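Local coordinates for structural protein ORF131 (Acidianus two-tailed virus, PDB 3FAJ), which is a virion structural protein of an archaeal virus, of unestablished detailed function, and probably binds DNA, at residues D30-A35 and V129-R134; G34-L39 and F121-A126; H76-M81 and P113-A118; D84-Y89 and P100-V105. All blocks are in the same frame, centred on the assembly; numbering follows the deposited sequence.

Contact 1 (D30-A35 and V129-R134)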
# COMPACT_ATOMS: atom_id res chain seq x y z
N ASP A 30 8.94 -10.25 3.80
CA ASP A 30 8.69 -8.90 4.32
C ASP A 30 7.69 -8.18 3.42
O ASP A 30 8.04 -7.28 2.65
CB ASP A 30 10.00 -8.10 4.46
CG ASP A 30 9.82 -6.79 5.23
OD1 ASP A 30 8.68 -6.48 5.64
OD2 ASP A 30 10.84 -6.09 5.44
N TYR A 31 6.43 -8.59 3.53
CA TYR A 31 5.37 -8.07 2.67
C TYR A 31 5.06 -6.62 2.98
O TYR A 31 4.74 -5.85 2.08
CB TYR A 31 4.11 -8.95 2.74
CG TYR A 31 4.43 -10.41 2.53
CD1 TYR A 31 5.19 -10.84 1.43
CD2 TYR A 31 4.01 -11.37 3.45
CE1 TYR A 31 5.52 -12.19 1.25
CE2 TYR A 31 4.33 -12.72 3.27
CZ TYR A 31 5.07 -13.11 2.17
OH TYR A 31 5.39 -14.45 2.01
N ALA A 32 5.15 -6.25 4.27
CA ALA A 32 5.00 -4.86 4.67
C ALA A 32 6.02 -3.98 3.94
O ALA A 32 5.66 -2.94 3.37
CB ALA A 32 5.13 -4.74 6.21
N GLY A 33 7.30 -4.38 3.96
CA GLY A 33 8.36 -3.64 3.25
C GLY A 33 8.09 -3.57 1.75
O GLY A 33 8.31 -2.51 1.12
N GLY A 34 7.60 -4.68 1.19
CA GLY A 34 7.29 -4.73 -0.25
C GLY A 34 6.15 -3.77 -0.57
O GLY A 34 6.18 -3.08 -1.60
N ALA A 35 5.16 -3.70 0.31
CA ALA A 35 4.07 -2.74 0.16
C ALA A 35 4.62 -1.31 0.19
O ALA A 35 4.25 -0.50 -0.66
CB ALA A 35 2.99 -2.97 1.23
N VAL A 129 9.79 -6.72 11.10
CA VAL A 129 10.33 -7.86 11.86
C VAL A 129 9.26 -8.93 12.04
O VAL A 129 9.51 -10.11 11.84
CB VAL A 129 10.85 -7.39 13.23
CG1 VAL A 129 11.19 -8.59 14.14
CG2 VAL A 129 12.05 -6.49 13.02
N ARG A 130 8.06 -8.49 12.41
CA ARG A 130 6.94 -9.41 12.61
C ARG A 130 6.66 -10.21 11.34
O ARG A 130 6.32 -11.39 11.41
CB ARG A 130 5.69 -8.65 13.04
CG ARG A 130 4.58 -9.53 13.58
CD ARG A 130 3.56 -8.72 14.37
NE ARG A 130 2.90 -7.72 13.54
CZ ARG A 130 3.06 -6.41 13.69
NH1 ARG A 130 3.86 -5.94 14.64
NH2 ARG A 130 2.42 -5.57 12.89
N ASN A 131 6.80 -9.56 10.20
CA ASN A 131 6.56 -10.21 8.91
C ASN A 131 7.67 -11.20 8.56
O ASN A 131 7.40 -12.29 8.06
CB ASN A 131 6.42 -9.16 7.80
CG ASN A 131 5.05 -8.50 7.80
OD1 ASN A 131 4.12 -8.98 8.45
ND2 ASN A 131 4.93 -7.41 7.06
N ILE A 132 8.91 -10.81 8.83
CA ILE A 132 10.06 -11.67 8.54
C ILE A 132 10.04 -12.89 9.46
O ILE A 132 10.25 -14.03 9.00
CB ILE A 132 11.39 -10.89 8.63
CG1 ILE A 132 11.44 -9.82 7.54
CG2 ILE A 132 12.62 -11.84 8.53
CD1 ILE A 132 12.44 -8.70 7.76
N GLU A 133 9.72 -12.68 10.74
CA GLU A 133 9.67 -13.77 11.73
C GLU A 133 8.56 -14.78 11.40
O GLU A 133 8.52 -15.87 11.97
CB GLU A 133 9.43 -13.23 13.14
CG GLU A 133 10.61 -12.49 13.74
CD GLU A 133 10.31 -11.97 15.15
OE1 GLU A 133 9.13 -11.63 15.41
OE2 GLU A 133 11.24 -11.88 15.98
N ARG A 134 7.67 -14.40 10.49
CA ARG A 134 6.57 -15.27 10.05
C ARG A 134 6.77 -15.79 8.62
O ARG A 134 5.99 -16.62 8.15
CB ARG A 134 5.24 -14.53 10.14
CG ARG A 134 4.84 -14.15 11.55
CD ARG A 134 3.45 -13.55 11.54
NE ARG A 134 2.45 -14.57 11.21
CZ ARG A 134 1.80 -15.30 12.12
NH1 ARG A 134 2.03 -15.13 13.41
NH2 ARG A 134 0.92 -16.21 11.72

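Contact 2 (G34-L39 and F121-A126)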
# COMPACT_ATOMS: atom_id res chain seq x y z
N GLY A 34 7.60 -4.68 1.19
CA GLY A 34 7.29 -4.73 -0.25
C GLY A 34 6.15 -3.77 -0.57
O GLY A 34 6.18 -3.08 -1.60
N ALA A 35 5.16 -3.70 0.31
CA ALA A 35 4.07 -2.74 0.16
C ALA A 35 4.62 -1.31 0.19
O ALA A 35 4.25 -0.50 -0.66
CB ALA A 35 2.99 -2.97 1.23
N VAL A 36 5.50 -1.00 1.14
CA VAL A 36 6.06 0.37 1.24
C VAL A 36 6.82 0.74 -0.05
O VAL A 36 6.73 1.88 -0.55
CB VAL A 36 6.96 0.51 2.47
CG1 VAL A 36 7.76 1.82 2.43
CG2 VAL A 36 6.12 0.43 3.74
N LYS A 37 7.52 -0.22 -0.64
CA LYS A 37 8.21 0.04 -1.91
C LYS A 37 7.21 0.42 -3.00
O LYS A 37 7.44 1.37 -3.75
CB LYS A 37 9.07 -1.15 -2.33
CG LYS A 37 10.33 -1.26 -1.51
CD LYS A 37 11.05 -2.54 -1.80
CE LYS A 37 12.20 -2.69 -0.84
NZ LYS A 37 12.65 -4.09 -0.84
N ILE A 38 6.10 -0.32 -3.08
CA ILE A 38 5.02 -0.03 -4.04
C ILE A 38 4.46 1.36 -3.76
O ILE A 38 4.27 2.17 -4.68
CB ILE A 38 3.90 -1.11 -4.01
CG1 ILE A 38 4.42 -2.45 -4.55
CG2 ILE A 38 2.64 -0.64 -4.80
CD1 ILE A 38 3.59 -3.68 -4.08
N LEU A 39 4.22 1.65 -2.48
CA LEU A 39 3.67 2.97 -2.09
C LEU A 39 4.62 4.12 -2.49
O LEU A 39 4.16 5.18 -2.97
CB LEU A 39 3.33 3.02 -0.61
CG LEU A 39 2.17 2.08 -0.23
CD1 LEU A 39 2.03 2.09 1.29
CD2 LEU A 39 0.86 2.49 -0.94
N PHE A 121 3.07 2.54 9.60
CA PHE A 121 2.90 1.25 10.29
C PHE A 121 3.58 0.15 9.49
O PHE A 121 4.30 -0.68 10.04
CB PHE A 121 1.41 0.95 10.49
CG PHE A 121 1.15 -0.40 11.11
CD1 PHE A 121 1.41 -0.61 12.46
CD2 PHE A 121 0.62 -1.43 10.35
CE1 PHE A 121 1.16 -1.86 13.05
CE2 PHE A 121 0.37 -2.69 10.92
CZ PHE A 121 0.63 -2.88 12.28
N LEU A 122 3.37 0.15 8.19
CA LEU A 122 3.96 -0.86 7.33
C LEU A 122 5.48 -0.72 7.27
O LEU A 122 6.19 -1.72 7.21
CB LEU A 122 3.37 -0.79 5.93
CG LEU A 122 1.89 -1.23 5.87
CD1 LEU A 122 1.35 -0.78 4.55
CD2 LEU A 122 1.68 -2.75 6.02
N ALA A 123 5.95 0.52 7.33
CA ALA A 123 7.37 0.81 7.26
C ALA A 123 8.09 0.52 8.59
O ALA A 123 9.32 0.36 8.62
CB ALA A 123 7.57 2.27 6.83
N SER A 124 7.33 0.46 9.69
CA SER A 124 7.92 0.41 11.03
C SER A 124 8.71 -0.87 11.26
O SER A 124 8.31 -1.92 10.76
CB SER A 124 6.83 0.53 12.12
OG SER A 124 6.08 -0.67 12.21
N PRO A 125 9.84 -0.78 11.99
CA PRO A 125 10.63 -1.97 12.33
C PRO A 125 9.80 -3.12 12.89
O PRO A 125 9.95 -4.26 12.44
CB PRO A 125 11.62 -1.45 13.38
CG PRO A 125 11.83 -0.05 13.01
CD PRO A 125 10.48 0.44 12.51
N ALA A 126 8.93 -2.81 13.85
CA ALA A 126 8.14 -3.83 14.53
C ALA A 126 7.31 -4.66 13.55
O ALA A 126 7.25 -5.88 13.65
CB ALA A 126 7.22 -3.19 15.57

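Contact 3 (H76-M81 and P113-A118)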
# COMPACT_ATOMS: atom_id res chain seq x y z
N HIS A 76 -5.04 -3.24 3.08
CA HIS A 76 -6.43 -3.17 2.67
C HIS A 76 -6.96 -1.73 2.79
O HIS A 76 -7.66 -1.24 1.89
CB HIS A 76 -7.27 -4.15 3.48
CG HIS A 76 -8.66 -4.34 2.96
ND1 HIS A 76 -9.73 -3.58 3.40
CD2 HIS A 76 -9.16 -5.20 2.05
CE1 HIS A 76 -10.83 -3.97 2.78
NE2 HIS A 76 -10.51 -4.96 1.95
N ALA A 77 -6.63 -1.07 3.90
CA ALA A 77 -7.11 0.31 4.14
C ALA A 77 -6.57 1.25 3.07
O ALA A 77 -7.32 2.09 2.55
CB ALA A 77 -6.72 0.81 5.57
N ILE A 78 -5.30 1.09 2.72
CA ILE A 78 -4.67 1.94 1.69
C ILE A 78 -5.29 1.69 0.31
O ILE A 78 -5.58 2.63 -0.42
CB ILE A 78 -3.14 1.76 1.68
CG1 ILE A 78 -2.56 2.33 2.99
CG2 ILE A 78 -2.53 2.48 0.45
CD1 ILE A 78 -1.08 1.91 3.23
N VAL A 79 -5.50 0.41 -0.02
CA VAL A 79 -6.12 0.06 -1.30
C VAL A 79 -7.48 0.74 -1.43
O VAL A 79 -7.80 1.32 -2.47
CB VAL A 79 -6.22 -1.48 -1.50
CG1 VAL A 79 -7.13 -1.83 -2.71
CG2 VAL A 79 -4.81 -2.08 -1.67
N LYS A 80 -8.28 0.70 -0.37
CA LYS A 80 -9.59 1.36 -0.35
C LYS A 80 -9.47 2.87 -0.62
O LYS A 80 -10.24 3.46 -1.39
CB LYS A 80 -10.28 1.11 0.98
CG LYS A 80 -11.71 1.67 1.07
CD LYS A 80 -12.56 0.90 2.07
CE LYS A 80 -11.93 0.79 3.45
NZ LYS A 80 -12.99 0.53 4.49
N MET A 81 -8.48 3.49 0.04
CA MET A 81 -8.30 4.94 -0.09
C MET A 81 -7.93 5.30 -1.52
O MET A 81 -8.48 6.24 -2.08
CB MET A 81 -7.21 5.45 0.88
CG MET A 81 -7.73 5.54 2.31
SD MET A 81 -6.41 6.12 3.40
CE MET A 81 -5.68 4.61 4.01
N PRO A 113 -4.35 11.72 6.72
CA PRO A 113 -3.64 11.20 7.89
C PRO A 113 -3.74 9.68 8.07
O PRO A 113 -2.80 9.06 8.55
CB PRO A 113 -4.29 11.96 9.07
CG PRO A 113 -4.87 13.19 8.44
CD PRO A 113 -5.37 12.72 7.10
N GLU A 114 -4.86 9.07 7.66
CA GLU A 114 -5.00 7.62 7.77
C GLU A 114 -4.01 6.91 6.84
O GLU A 114 -3.43 5.90 7.20
CB GLU A 114 -6.44 7.15 7.50
CG GLU A 114 -6.61 5.66 7.83
CD GLU A 114 -7.96 5.08 7.50
OE1 GLU A 114 -8.92 5.85 7.37
OE2 GLU A 114 -8.03 3.84 7.36
N TYR A 115 -3.78 7.49 5.66
CA TYR A 115 -2.79 6.91 4.75
C TYR A 115 -1.40 7.02 5.36
O TYR A 115 -0.61 6.07 5.35
CB TYR A 115 -2.83 7.64 3.40
CG TYR A 115 -1.68 7.23 2.47
CD1 TYR A 115 -1.81 6.14 1.62
CD2 TYR A 115 -0.49 7.95 2.47
CE1 TYR A 115 -0.77 5.80 0.76
CE2 TYR A 115 0.58 7.60 1.62
CZ TYR A 115 0.42 6.51 0.77
OH TYR A 115 1.42 6.14 -0.10
N GLN A 116 -1.08 8.21 5.86
CA GLN A 116 0.24 8.42 6.47
C GLN A 116 0.47 7.41 7.60
O GLN A 116 1.56 6.84 7.71
CB GLN A 116 0.39 9.83 7.01
CG GLN A 116 0.31 10.91 5.93
CD GLN A 116 0.10 12.33 6.49
OE1 GLN A 116 -0.14 12.53 7.71
NE2 GLN A 116 0.16 13.33 5.61
N GLN A 117 -0.54 7.21 8.44
CA GLN A 117 -0.43 6.29 9.58
C GLN A 117 -0.20 4.86 9.08
O GLN A 117 0.64 4.13 9.63
CB GLN A 117 -1.69 6.30 10.42
CG GLN A 117 -1.91 7.49 11.28
CD GLN A 117 -3.20 7.32 12.05
OE1 GLN A 117 -4.01 6.45 11.71
NE2 GLN A 117 -3.39 8.11 13.09
N ALA A 118 -0.97 4.46 8.06
CA ALA A 118 -0.90 3.09 7.56
C ALA A 118 0.47 2.82 6.94
O ALA A 118 1.10 1.80 7.19
CB ALA A 118 -2.04 2.81 6.55

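Contact 4 (D84-Y89 and P100-V105)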
# COMPACT_ATOMS: atom_id res chain seq x y z
N ASP A 84 -10.95 4.66 -3.94
CA ASP A 84 -11.97 5.68 -3.74
C ASP A 84 -11.58 7.00 -4.39
O ASP A 84 -12.43 7.66 -4.99
CB ASP A 84 -12.24 5.89 -2.25
CG ASP A 84 -13.00 4.72 -1.60
OD1 ASP A 84 -13.51 3.82 -2.32
OD2 ASP A 84 -13.08 4.72 -0.35
N ALA A 85 -10.30 7.37 -4.26
CA ALA A 85 -9.80 8.63 -4.80
C ALA A 85 -9.78 8.57 -6.33
O ALA A 85 -9.89 9.60 -6.98
CB ALA A 85 -8.40 8.95 -4.24
N MET A 86 -9.68 7.36 -6.89
CA MET A 86 -9.65 7.20 -8.35
C MET A 86 -11.02 7.18 -9.00
O MET A 86 -11.12 7.27 -10.23
CB MET A 86 -8.87 5.94 -8.76
CG MET A 86 -7.36 6.10 -8.66
SD MET A 86 -6.66 7.42 -9.69
CE MET A 86 -7.05 6.86 -11.34
N LYS A 87 -12.08 7.06 -8.19
CA LYS A 87 -13.45 6.95 -8.70
C LYS A 87 -13.85 8.05 -9.69
O LYS A 87 -14.34 7.73 -10.78
CB LYS A 87 -14.48 6.83 -7.57
CG LYS A 87 -14.37 5.55 -6.76
CD LYS A 87 -15.69 5.21 -6.09
CE LYS A 87 -15.50 4.40 -4.80
NZ LYS A 87 -14.58 3.21 -4.91
N PRO A 88 -13.63 9.34 -9.34
CA PRO A 88 -13.95 10.41 -10.31
C PRO A 88 -13.19 10.31 -11.65
O PRO A 88 -13.58 10.96 -12.63
CB PRO A 88 -13.52 11.69 -9.57
CG PRO A 88 -13.54 11.34 -8.14
CD PRO A 88 -13.12 9.90 -8.08
N TYR A 89 -12.13 9.52 -11.68
CA TYR A 89 -11.27 9.41 -12.87
C TYR A 89 -11.53 8.13 -13.67
O TYR A 89 -10.79 7.81 -14.61
CB TYR A 89 -9.80 9.53 -12.46
CG TYR A 89 -9.50 10.86 -11.80
CD1 TYR A 89 -9.15 11.98 -12.56
CD2 TYR A 89 -9.59 11.01 -10.41
CE1 TYR A 89 -8.89 13.20 -11.96
CE2 TYR A 89 -9.34 12.23 -9.80
CZ TYR A 89 -8.98 13.32 -10.59
OH TYR A 89 -8.73 14.54 -9.99
N PRO A 100 -1.68 6.78 -15.86
CA PRO A 100 -0.97 7.37 -14.72
C PRO A 100 -1.95 7.93 -13.70
O PRO A 100 -3.10 8.27 -14.06
CB PRO A 100 -0.18 8.52 -15.35
CG PRO A 100 -0.87 8.79 -16.62
CD PRO A 100 -1.33 7.46 -17.12
N ILE A 101 -1.51 8.00 -12.46
CA ILE A 101 -2.29 8.51 -11.34
C ILE A 101 -2.27 10.04 -11.50
O ILE A 101 -1.18 10.62 -11.66
CB ILE A 101 -1.66 8.14 -9.98
CG1 ILE A 101 -1.27 6.65 -9.88
CG2 ILE A 101 -2.56 8.57 -8.81
CD1 ILE A 101 -2.41 5.70 -9.58
N PRO A 102 -3.44 10.69 -11.48
CA PRO A 102 -3.45 12.16 -11.53
C PRO A 102 -2.73 12.76 -10.32
O PRO A 102 -2.84 12.23 -9.23
CB PRO A 102 -4.94 12.51 -11.45
CG PRO A 102 -5.66 11.26 -11.82
CD PRO A 102 -4.80 10.12 -11.40
N GLY A 103 -1.97 13.85 -10.53
CA GLY A 103 -1.28 14.53 -9.42
C GLY A 103 -2.19 14.88 -8.25
O GLY A 103 -1.79 14.76 -7.08
N GLU A 104 -3.41 15.31 -8.57
CA GLU A 104 -4.42 15.62 -7.56
C GLU A 104 -4.71 14.42 -6.64
O GLU A 104 -4.90 14.60 -5.42
CB GLU A 104 -5.71 16.13 -8.23
CG GLU A 104 -5.56 17.49 -8.90
CD GLU A 104 -6.63 17.81 -9.95
OE1 GLU A 104 -7.32 16.90 -10.46
OE2 GLU A 104 -6.78 19.00 -10.28
N VAL A 105 -4.76 13.22 -7.21
CA VAL A 105 -4.99 12.00 -6.43
C VAL A 105 -3.79 11.67 -5.53
O VAL A 105 -3.94 11.32 -4.35
CB VAL A 105 -5.30 10.80 -7.34
CG1 VAL A 105 -5.25 9.49 -6.53
CG2 VAL A 105 -6.66 10.97 -7.94

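Contact 1 (D30-A35 and V129-R134)
One extended and one turned torsion bring Asp30 and Ile132 together. In Asp30 the carboxyl carbon CG stands opposite the backbone N (chi1 -170°), while in Ile132 it is the CG1 branch that lies opposite the carbonyl carbon (chi1 -65°) and reaches across the gap. The result is an aliphatic touch at the foot of an acid: Asp30 CB meets Ile132 CG1 at 3.8 Å, and Ile132 CD1 lies 3.8 Å from Asp30 OD2. The backbones come closest at Asp30 and Asn131, whose CA atoms are 5.2 Å apart. Asp30 is the N-cap of helix 31-43, and its OD1 accepts from Gly33 N at 3.0 Å; the amide comes from above the carboxylate plane, and the bond is fairly straight at 158°. This capping bond probably steadies the carboxylate against which Ile132 packs. Asn131 points its side chain at the first turn of the same helix, beside Ala32. Its amide is probably turned over as modelled, and the detail of that approach is therefore doubtful. The contact thus sets the C-terminal helix 125-132 against the start of helix 31-43. Tyr31 turns to helix 51-66, touching Glu59, Asn62 and Ala66, while Ala32 rests on Thr71 of helix 69-86; Arg134 NE bonds to Ala66 O, tying the last ordered residue to helix 51-66 as well.

Contact 2 (G34-L39 and F121-A126)
The flat group met here is the peptide joining Leu122 to Ala123: Val36 CG2 lies over one of its faces, almost directly above the nitrogen, at 3.6 Å from Ala123 N. The same methyl is also 3.7 Å from Leu122 CB and 3.9 Å from Ala123 CB, and so fills the angle between a backbone and two side chains. It gets there because CG2 is the branch set opposite the carbonyl carbon of Val36 (chi1 169°), while CG1 stands beside that carbon. Val36 and Leu122 run past one another in opposite directions. Deeper in, Leu122 CD1 touches Ala35 CB at 4.3 Å and Leu39 CD1 at 4.4 Å, looser meetings of methyl groups. Just beyond, the chain kinks between helices 113-123 and 125-132 at Ser124. There Phe121 O accepts both Ser124 OG, at 2.8 Å, and Ser124 N, at 3.3 Å, the two donors coming from the same face of its plane; Thr127 OG1 bonds to this oxygen too. The polar work is thus done within the kink, whereas the side chains that meet at helix 31-43 are all apolar, held by shape and the burial of Ala35, Leu39 and Leu122, with no directional bond between them.

Contact 3 (H76-M81 and P113-A118)
Helix segments 76-81 and 113-118 run roughly antiparallel, at 146° between their directions, with axes 9.8 Å apart at closest approach and the CA atoms of Ile78 and Tyr115 facing each other at 6.1 Å. Ile78 carries the deeper half of the contact. Its CD1 presses on Ala118 CB at 3.6 Å, and its CG2 comes to the edge of the Tyr115 ring, near the ring plane, 3.8 Å from CE1. Ile78 CG2 thus approaches the rim of the aromatic and does not lie over it; the ring's hydroxyl, further on, bonds to Glu43 OE2 of helix 31-43. Met81 carries the other half, its chain extended to SD and then bent (chi3 -93°), which lays the thioether along the backbone of the partner helix. SD sits 3.7 Å from Tyr115 N, and CE is 3.8 Å from Tyr115 CA. Towards the solvent side the extended Glu114 reaches across the seam, bringing OE2 to 3.8 Å from Ala77 CB. The segments form an antiparallel helix pair, in which alanines on both helices are met by larger side chains, within the mainly helical bundle of this RIP/P131-family protein, to which helix 31-43 adds Leu39 and Phe42.

Contact 4 (D84-Y89 and P100-V105)
Ala85, near the end of helix 69-86, opens the contact by facing Val105: its CB lies 3.9 Å from Val105 CG1, and its carbonyl oxygen is close to the other methyl. Met86 follows with a chain bent at both outer torsions, curling SD to 3.7 Å from Pro102 CD and 4.0 Å from Val105 CG2. Lys87 turns outward and back to Asp84, forming a salt bridge in which OD1 receives Lys87 NZ on its anti lone pair. Tyr89 closes the 3-10 segment 87-89, and its ring is gripped in several ways. Pro102 CG lies over one face, 3.7 Å from the ring centroid and 15° off its normal, a CH-pi contact, while Ala85 O lies in plane at the edge. Val105 CG2 comes in obliquely, 3.5 Å from Tyr89 CE2. At the far end Tyr89 OH donates to Glu104 OE1 at 2.8 Å, on the anti side and 22° out of the carboxylate plane. Glu104 has two conformers, and the bond is described for one of them. The chemistry therefore grades from a buried apolar cluster of Ala85, Met86 and Val105, through a proline-tyrosine CH-pi contact, to one polar bond at an exposed margin.

How the contacts relate
Contacts 2 and 3 lie nearest the chain's centre and touch: Leu39 of contact 2 packs on both Ile78 and Tyr115 of contact 3, and Leu122 meets Ile78, so their apolar parts are continuous, both using helix 113-123, though contact 3 also reaches the surface at Glu114. Contacts 1 and 4 lie further out, on opposite sides of the centre and about 28 Å apart between centres. Both work at helix ends: contact 1 shares helices 31-43 and 125-132 with contact 2, and contact 4 shares helix 69-86 with contact 3. Toward these ends polar groups enter, a capping carboxylate in contact 1 and a tyrosine-glutamate bond in contact 4, whereas hydrophobic side chains dominate the interior.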